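Local coordinates for protein cellulase CEL9M (Clostridium cellulolyticum, PDB 1IA6) that probably hydrolyses internal beta-1,4-glucosidic linkages in cellulose and related beta-glucans, as a family 9 glycoside hydrolase, at residues 107-112 with 184-189; 153-158 with 188-193; 193-198 with 207-212. All coordinates share one frame; numbering follows the deposited sequence.

Contact 1. Residues 107-112 with 184-189; sequences KSHPNS and AKELYA
H109 lays its imidazole over one methyl of L187: CD2 of L187 stands 3.9 Å from the centroid of the H109 ring and 21° off the ring normal, a CH-pi contact over the face. The methyl is displaced toward the rim, on the ND1 side, where L187 CD2 and H109 ND1 come to 3.7 Å. The histidine reaches the helix because its CG lies anti to the backbone N (chi1 -174°), which sends the ring out of the loop. At the ring's edge the contact turns polar. NE2 of H109 donates to OE1 of E186 over 2.8 Å, with an N-H...O angle of 145°, so the bond is bent. The acceptor lies close to the imidazole plane, whereas NE2 approaches OE1 on its anti side and from outside the carboxylate plane; the ring and carboxylate planes are steeply inclined to each other. On the other nitrogen, ND1 is hydrogen-bonded to the carbonyl of T114, and together these two bonds should fix the rotation of the ring. With both nitrogens facing oxygen acceptors, one a carboxylate and one a carbonyl, the histidine is probably doubly protonated and positively charged. The arrangement joins the loop between helix 91-107 and strand 115-119 to helix 174-193 of the helical barrel of this family 9 catalytic module. F115 at the start of that strand touches both H109 and L187, continuing the apolar side of the contact. Further along the loop, S112 meets the second carboxylate oxygen by packing alone, its CB 3.7 Å from E186 OE2. Its backbone adds a solvent-mediated link: one water donates to the carbonyl O of S112 and to the carbonyl O of E186, at 3.0 Å each.

Contact 2. Residues 153-158 with 188-193; sequences DILSET and YAMGKA
M190 is the first residue of the helical segment 188-193 to meet L155 of helix 152-169: its CB lies 3.8 Å from CD1 of L155, and its CE is 4.2 Å from that same methyl. The methionine is bent at its last torsion (chi3 63°), which brings the terminal methyl back toward the leucine, and the two side chains cross at about a right angle. One residue on, G191 makes the nearest backbone approach, its CA 5.7 Å from CA of L155. With no side chain on G191, L155 meets the main chain directly: the CD1 methyl rests 3.7 Å from G191 N. One leucine methyl thus serves both neighbours, touching the base of M190 and the backbone that follows it. The contact between the two segments is apolar, but the carbonyl of G191 is hydrogen-bonded to the hydroxyl of S152, just before the facing segment. In the fold, this is helix-helix packing between two consecutive helices, 152-169 and 174-193, of the alpha-helical barrel characteristic of family 9; F115 of strand 115-119 touches L155, S156 leans on L213 of helix 210-224, and I154 reaches L65 of helix 64-80.

Contact 3. Residues 193-198 with 207-212; sequences ANQGVG and TSFGDD. With CA (calcium ion), chain B.
F209 packs its ring against the backbone of 195-197 by van der Waals contact, with G196 N lying 3.7 Å above the ring plane, offset toward the rim; CE2 of F209 is also 3.7 Å from CA of G196. Q195 crosses the phenyl at about a right angle, its CB 3.6 Å from F209 CE1, and its amide nitrogen is hydrogen-bonded to K192 O. V197 extends the apolar surface: its CG1 reaches F209 CD2 at 4.0 Å and also packs against the backbone N of S208, a buried atom with no partner in the model.

Metal coordination organises the other side of 207-212. S208 binds calcium through both its carbonyl O (2.4 Å) and OG, the latter turned between its own backbone N and carbonyl carbon (chi1 61°). D211 is bidentate, with OD2 at 2.5 Å from the calcium ion and OD1 farther off, whereas D212 gives OD2 alone, at 2.4 Å. Two waters and D257 O complete the shell, and one of those waters also donates to D212 OD1. The result is a calcium site built at the N-terminus of helix 210-224, with F209 as the N-cap residue.

How the contacts relate
The three contacts lie on one side of the catalytic module; contacts 1 and 2 follow helix 174-193 to its end, where contact 3 takes over. Contact 1 uses the helix's second half and contact 2 its last turns, sharing Y188 and A189, with centres about 9 Å apart; contact 3 begins at A193, and its centre lies about 8 Å from that of contact 2 and about 16 Å from that of contact 1. Contact 3 comes last in the chain and leads into helix 210-224. L187 packs on T158 between the first two, and D153 OD1 probably bonds G198 N between the last two. A continuous series thus connects the 107-112 loop to the calcium site.

Contact 1. Residues 107-112 with 184-189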
loop_
_atom_site.group_PDB
_atom_site.type_symbol
_atom_site.label_atom_id
_atom_site.label_comp_id
_atom_site.label_asym_id
_atom_site.label_seq_id
_atom_site.Cartn_x
_atom_site.Cartn_y
_atom_site.Cartn_z
ATOM N N LYS A 107 0.773 3.538 18.768
ATOM C CA LYS A 107 0.337 4.728 19.496
ATOM C C LYS A 107 -1.176 4.920 19.372
ATOM O O LYS A 107 -1.825 5.447 20.279
ATOM C CB LYS A 107 1.067 5.966 18.959
ATOM C CG LYS A 107 2.562 5.946 19.250
ATOM C CD LYS A 107 3.321 7.005 18.463
ATOM C CE LYS A 107 2.917 8.413 18.858
ATOM N NZ LYS A 107 3.733 9.420 18.123
ATOM N N SER A 108 -1.734 4.475 18.251
ATOM C CA SER A 108 -3.166 4.602 17.999
ATOM C C SER A 108 -4.003 3.541 18.717
ATOM O O SER A 108 -5.224 3.535 18.597
ATOM C CB SER A 108 -3.441 4.524 16.491
ATOM O OG SER A 108 -2.745 5.540 15.785
ATOM N N HIS A 109 -3.343 2.652 19.456
ATOM C CA HIS A 109 -4.012 1.577 20.195
ATOM C C HIS A 109 -3.685 1.768 21.683
ATOM O O HIS A 109 -2.888 1.019 22.254
ATOM C CB HIS A 109 -3.484 0.225 19.689
ATOM C CG HIS A 109 -4.190 -0.971 20.256
ATOM N ND1 HIS A 109 -5.561 -1.105 20.244
ATOM C CD2 HIS A 109 -3.706 -2.114 20.802
ATOM C CE1 HIS A 109 -5.895 -2.277 20.757
ATOM N NE2 HIS A 109 -4.787 -2.908 21.103
ATOM N N PRO A 110 -4.294 2.785 22.322
ATOM C CA PRO A 110 -4.091 3.120 23.739
ATOM C C PRO A 110 -4.434 2.027 24.751
ATOM O O PRO A 110 -3.794 1.925 25.798
ATOM C CB PRO A 110 -4.941 4.378 23.918
ATOM C CG PRO A 110 -6.047 4.170 22.944
ATOM C CD PRO A 110 -5.310 3.671 21.726
ATOM N N ASN A 111 -5.453 1.231 24.448
ATOM C CA ASN A 111 -5.851 0.127 25.316
ATOM C C ASN A 111 -6.240 -1.052 24.430
ATOM O O ASN A 111 -6.288 -0.918 23.209
ATOM C CB ASN A 111 -7.003 0.533 26.245
ATOM C CG ASN A 111 -8.213 1.043 25.498
ATOM O OD1 ASN A 111 -8.824 0.323 24.710
ATOM N ND2 ASN A 111 -8.573 2.297 25.746
ATOM N N SER A 112 -6.518 -2.201 25.037
ATOM C CA SER A 112 -6.841 -3.404 24.274
ATOM C C SER A 112 -8.078 -3.370 23.378
ATOM O O SER A 112 -8.170 -4.159 22.441
ATOM C CB SER A 112 -6.949 -4.605 25.218
ATOM O OG SER A 112 -8.082 -4.491 26.059
ATOM N N ALA A 184 -1.182 -6.946 17.313
ATOM C CA ALA A 184 -1.823 -7.585 16.167
ATOM C C ALA A 184 -2.910 -8.558 16.616
ATOM O O ALA A 184 -3.969 -8.648 15.995
ATOM C CB ALA A 184 -0.782 -8.318 15.329
ATOM N N LYS A 185 -2.644 -9.290 17.693
ATOM C CA LYS A 185 -3.612 -10.251 18.209
ATOM C C LYS A 185 -4.850 -9.541 18.723
ATOM O O LYS A 185 -5.972 -10.005 18.519
ATOM C CB LYS A 185 -3.003 -11.076 19.345
ATOM C CG LYS A 185 -1.974 -12.098 18.903
ATOM C CD LYS A 185 -1.384 -12.808 20.112
ATOM C CE LYS A 185 -0.363 -13.856 19.705
ATOM N NZ LYS A 185 0.242 -14.513 20.903
ATOM N N GLU A 186 -4.641 -8.413 19.392
ATOM C CA GLU A 186 -5.753 -7.649 19.950
ATOM C C GLU A 186 -6.612 -6.976 18.886
ATOM O O GLU A 186 -7.835 -6.955 18.998
ATOM C CB GLU A 186 -5.231 -6.598 20.930
ATOM C CG GLU A 186 -4.387 -7.178 22.053
ATOM C CD GLU A 186 -3.972 -6.132 23.067
ATOM O OE1 GLU A 186 -3.706 -4.980 22.660
ATOM O OE2 GLU A 186 -3.899 -6.464 24.268
ATOM N N LEU A 187 -5.978 -6.424 17.857
ATOM C CA LEU A 187 -6.726 -5.758 16.795
ATOM C C LEU A 187 -7.559 -6.777 16.019
ATOM O O LEU A 187 -8.685 -6.493 15.608
ATOM C CB LEU A 187 -5.770 -5.022 15.850
ATOM C CG LEU A 187 -4.972 -3.865 16.459
ATOM C CD1 LEU A 187 -4.080 -3.251 15.388
ATOM C CD2 LEU A 187 -5.910 -2.810 17.025
ATOM N N TYR A 188 -7.000 -7.967 15.829
ATOM C CA TYR A 188 -7.705 -9.034 15.125
ATOM C C TYR A 188 -8.922 -9.431 15.957
ATOM O O TYR A 188 -10.018 -9.601 15.428
ATOM C CB TYR A 188 -6.790 -10.246 14.941
ATOM C CG TYR A 188 -7.493 -11.466 14.389
ATOM C CD1 TYR A 188 -7.821 -11.557 13.035
ATOM C CD2 TYR A 188 -7.830 -12.528 15.223
ATOM C CE1 TYR A 188 -8.466 -12.686 12.525
ATOM C CE2 TYR A 188 -8.475 -13.659 14.727
ATOM C CZ TYR A 188 -8.789 -13.731 13.380
ATOM O OH TYR A 188 -9.423 -14.848 12.894
ATOM N N ALA A 189 -8.716 -9.566 17.267
ATOM C CA ALA A 189 -9.792 -9.932 18.182
ATOM C C ALA A 189 -10.930 -8.921 18.086
ATOM O O ALA A 189 -12.103 -9.297 18.029
ATOM C CB ALA A 189 -9.262 -9.997 19.612
HETATM O O HOH W 1 -8.892 -7.019 21.824
#

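Contact 2. Residues 153-158 with 188-193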
loop_
_atom_site.group_PDB
_atom_site.type_symbol
_atom_site.label_atom_id
_atom_site.label_comp_id
_atom_site.label_asym_id
_atom_site.label_seq_id
_atom_site.Cartn_x
_atom_site.Cartn_y
_atom_site.Cartn_z
ATOM N N ASP A 153 -12.269 -4.449 8.569
ATOM C CA ASP A 153 -11.306 -4.430 7.477
ATOM C C ASP A 153 -10.055 -3.638 7.852
ATOM O O ASP A 153 -8.932 -4.097 7.629
ATOM C CB ASP A 153 -11.953 -3.882 6.191
ATOM C CG ASP A 153 -12.634 -2.530 6.386
ATOM O OD1 ASP A 153 -12.946 -2.157 7.535
ATOM O OD2 ASP A 153 -12.875 -1.842 5.373
ATOM N N ILE A 154 -10.247 -2.461 8.435
ATOM C CA ILE A 154 -9.130 -1.621 8.844
ATOM C C ILE A 154 -8.315 -2.305 9.940
ATOM O O ILE A 154 -7.087 -2.361 9.873
ATOM C CB ILE A 154 -9.638 -0.251 9.345
ATOM C CG1 ILE A 154 -10.302 0.492 8.182
ATOM C CG2 ILE A 154 -8.485 0.571 9.931
ATOM C CD1 ILE A 154 -10.803 1.882 8.533
ATOM N N LEU A 155 -9.007 -2.838 10.942
ATOM C CA LEU A 155 -8.348 -3.516 12.050
ATOM C C LEU A 155 -7.543 -4.717 11.572
ATOM O O LEU A 155 -6.445 -4.968 12.068
ATOM C CB LEU A 155 -9.390 -3.966 13.082
ATOM C CG LEU A 155 -10.036 -2.843 13.895
ATOM C CD1 LEU A 155 -11.218 -3.379 14.699
ATOM C CD2 LEU A 155 -8.990 -2.231 14.816
ATOM N N SER A 156 -8.082 -5.446 10.598
ATOM C CA SER A 156 -7.409 -6.626 10.077
ATOM C C SER A 156 -6.175 -6.290 9.256
ATOM O O SER A 156 -5.156 -6.963 9.375
ATOM C CB SER A 156 -8.377 -7.472 9.242
ATOM O OG SER A 156 -9.392 -8.020 10.066
ATOM N N GLU A 157 -6.252 -5.258 8.421
ATOM C CA GLU A 157 -5.084 -4.896 7.631
ATOM C C GLU A 157 -3.975 -4.397 8.554
ATOM O O GLU A 157 -2.797 -4.672 8.327
ATOM C CB GLU A 157 -5.429 -3.827 6.591
ATOM C CG GLU A 157 -6.233 -4.358 5.402
ATOM C CD GLU A 157 -5.601 -5.582 4.757
ATOM O OE1 GLU A 157 -4.361 -5.624 4.630
ATOM O OE2 GLU A 157 -6.346 -6.501 4.361
ATOM N N THR A 158 -4.357 -3.672 9.601
ATOM C CA THR A 158 -3.385 -3.151 10.556
ATOM C C THR A 158 -2.773 -4.326 11.312
ATOM O O THR A 158 -1.570 -4.361 11.557
ATOM C CB THR A 158 -4.054 -2.167 11.540
ATOM O OG1 THR A 158 -4.702 -1.130 10.794
ATOM C CG2 THR A 158 -3.020 -1.535 12.460
ATOM N N TYR A 188 -7.000 -7.967 15.829
ATOM C CA TYR A 188 -7.705 -9.034 15.125
ATOM C C TYR A 188 -8.922 -9.431 15.957
ATOM O O TYR A 188 -10.018 -9.601 15.428
ATOM C CB TYR A 188 -6.790 -10.246 14.941
ATOM C CG TYR A 188 -7.493 -11.466 14.389
ATOM C CD1 TYR A 188 -7.821 -11.557 13.035
ATOM C CD2 TYR A 188 -7.830 -12.528 15.223
ATOM C CE1 TYR A 188 -8.466 -12.686 12.525
ATOM C CE2 TYR A 188 -8.475 -13.659 14.727
ATOM C CZ TYR A 188 -8.789 -13.731 13.380
ATOM O OH TYR A 188 -9.423 -14.848 12.894
ATOM N N ALA A 189 -8.716 -9.566 17.267
ATOM C CA ALA A 189 -9.792 -9.932 18.182
ATOM C C ALA A 189 -10.930 -8.921 18.086
ATOM O O ALA A 189 -12.103 -9.297 18.029
ATOM C CB ALA A 189 -9.262 -9.997 19.612
ATOM N N MET A 190 -10.582 -7.637 18.080
ATOM C CA MET A 190 -11.580 -6.575 17.968
ATOM C C MET A 190 -12.343 -6.717 16.656
ATOM O O MET A 190 -13.567 -6.580 16.614
ATOM C CB MET A 190 -10.911 -5.198 17.985
ATOM C CG MET A 190 -10.328 -4.773 19.320
ATOM S SD MET A 190 -9.421 -3.209 19.149
ATOM C CE MET A 190 -10.734 -2.106 18.647
ATOM N N GLY A 191 -11.599 -6.983 15.587
ATOM C CA GLY A 191 -12.200 -7.118 14.273
ATOM C C GLY A 191 -13.205 -8.241 14.127
ATOM O O GLY A 191 -14.196 -8.094 13.410
ATOM N N LYS A 192 -12.968 -9.375 14.778
ATOM C CA LYS A 192 -13.919 -10.467 14.644
ATOM C C LYS A 192 -15.027 -10.413 15.692
ATOM O O LYS A 192 -16.087 -11.013 15.509
ATOM C CB LYS A 192 -13.211 -11.826 14.672
ATOM C CG LYS A 192 -12.667 -12.286 16.004
ATOM C CD LYS A 192 -12.257 -13.753 15.884
ATOM C CE LYS A 192 -11.688 -14.307 17.176
ATOM N NZ LYS A 192 -11.422 -15.776 17.046
ATOM N N ALA A 193 -14.791 -9.670 16.769
ATOM C CA ALA A 193 -15.780 -9.530 17.840
ATOM C C ALA A 193 -17.011 -8.750 17.368
ATOM O O ALA A 193 -18.143 -9.137 17.649
ATOM C CB ALA A 193 -15.152 -8.838 19.039
#

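Contact 3. Residues 193-198 with 207-212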
loop_
_atom_site.group_PDB
_atom_site.type_symbol
_atom_site.label_atom_id
_atom_site.label_comp_id
_atom_site.label_asym_id
_atom_site.label_seq_id
_atom_site.Cartn_x
_atom_site.Cartn_y
_atom_site.Cartn_z
ATOM N N ALA A 193 -14.791 -9.670 16.769
ATOM C CA ALA A 193 -15.780 -9.530 17.840
ATOM C C ALA A 193 -17.011 -8.750 17.368
ATOM O O ALA A 193 -18.143 -9.137 17.649
ATOM C CB ALA A 193 -15.152 -8.838 19.039
ATOM N N ASN A 194 -16.779 -7.646 16.662
ATOM C CA ASN A 194 -17.858 -6.810 16.129
ATOM C C ASN A 194 -17.534 -6.629 14.650
ATOM O O ASN A 194 -16.608 -5.901 14.294
ATOM C CB ASN A 194 -17.884 -5.448 16.820
ATOM C CG ASN A 194 -19.138 -4.655 16.492
ATOM O OD1 ASN A 194 -19.619 -4.678 15.360
ATOM N ND2 ASN A 194 -19.667 -3.943 17.479
ATOM N N GLN A 195 -18.306 -7.286 13.794
ATOM C CA GLN A 195 -18.051 -7.262 12.360
ATOM C C GLN A 195 -18.771 -6.224 11.510
ATOM O O GLN A 195 -19.991 -6.068 11.581
ATOM C CB GLN A 195 -18.298 -8.666 11.802
ATOM C CG GLN A 195 -17.227 -9.662 12.234
ATOM C CD GLN A 195 -17.583 -11.104 11.940
ATOM O OE1 GLN A 195 -18.315 -11.398 10.996
ATOM N NE2 GLN A 195 -17.046 -12.018 12.743
ATOM N N GLY A 196 -17.986 -5.533 10.687
ATOM C CA GLY A 196 -18.504 -4.503 9.802
ATOM C C GLY A 196 -17.336 -3.701 9.250
ATOM O O GLY A 196 -16.255 -3.715 9.838
ATOM N N VAL A 197 -17.522 -3.008 8.129
ATOM C CA VAL A 197 -16.424 -2.219 7.574
ATOM C C VAL A 197 -16.261 -0.890 8.307
ATOM O O VAL A 197 -17.223 -0.352 8.861
ATOM C CB VAL A 197 -16.623 -1.927 6.065
ATOM C CG1 VAL A 197 -16.643 -3.231 5.283
ATOM C CG2 VAL A 197 -17.910 -1.139 5.845
ATOM N N GLY A 198 -15.036 -0.370 8.307
ATOM C CA GLY A 198 -14.754 0.894 8.965
ATOM C C GLY A 198 -15.187 2.075 8.115
ATOM O O GLY A 198 -15.654 1.896 6.990
ATOM N N THR A 207 -16.203 -2.092 1.034
ATOM C CA THR A 207 -17.320 -2.976 0.731
ATOM C C THR A 207 -17.198 -4.385 1.300
ATOM O O THR A 207 -18.164 -5.146 1.270
ATOM C CB THR A 207 -17.497 -3.121 -0.789
ATOM O OG1 THR A 207 -16.343 -3.768 -1.342
ATOM C CG2 THR A 207 -17.662 -1.758 -1.441
ATOM N N SER A 208 -16.027 -4.737 1.822
ATOM C CA SER A 208 -15.833 -6.091 2.332
ATOM C C SER A 208 -14.857 -6.173 3.494
ATOM O O SER A 208 -13.891 -5.418 3.544
ATOM C CB SER A 208 -15.304 -6.970 1.205
ATOM O OG SER A 208 -14.055 -6.461 0.758
ATOM N N PHE A 209 -15.099 -7.103 4.415
ATOM C CA PHE A 209 -14.190 -7.280 5.544
ATOM C C PHE A 209 -13.797 -8.745 5.749
ATOM O O PHE A 209 -12.803 -9.036 6.411
ATOM C CB PHE A 209 -14.791 -6.692 6.830
ATOM C CG PHE A 209 -16.042 -7.378 7.297
ATOM C CD1 PHE A 209 -15.976 -8.594 7.966
ATOM C CD2 PHE A 209 -17.288 -6.806 7.063
ATOM C CE1 PHE A 209 -17.135 -9.233 8.398
ATOM C CE2 PHE A 209 -18.454 -7.438 7.491
ATOM C CZ PHE A 209 -18.375 -8.652 8.158
ATOM N N GLY A 210 -14.563 -9.663 5.168
ATOM C CA GLY A 210 -14.251 -11.077 5.308
ATOM C C GLY A 210 -12.891 -11.403 4.712
ATOM O O GLY A 210 -12.165 -12.267 5.207
ATOM N N ASP A 211 -12.549 -10.707 3.636
ATOM C CA ASP A 211 -11.266 -10.900 2.976
ATOM C C ASP A 211 -10.132 -10.473 3.910
ATOM O O ASP A 211 -9.128 -11.173 4.052
ATOM C CB ASP A 211 -11.223 -10.090 1.668
ATOM C CG ASP A 211 -11.600 -8.623 1.862
ATOM O OD1 ASP A 211 -12.552 -8.332 2.616
ATOM O OD2 ASP A 211 -10.953 -7.755 1.241
ATOM N N ASP A 212 -10.301 -9.326 4.557
ATOM C CA ASP A 212 -9.285 -8.815 5.468
ATOM C C ASP A 212 -9.115 -9.697 6.705
ATOM O O ASP A 212 -7.991 -9.969 7.131
ATOM C CB ASP A 212 -9.645 -7.381 5.853
ATOM C CG ASP A 212 -9.781 -6.490 4.638
ATOM O OD1 ASP A 212 -8.745 -6.062 4.090
ATOM O OD2 ASP A 212 -10.927 -6.246 4.207
HETATM CA CA CA B . -11.941 -5.668 2.116
HETATM O O HOH W 2 -9.683 -4.801 1.873
HETATM O O HOH W 3 -12.255 -3.341 2.573
#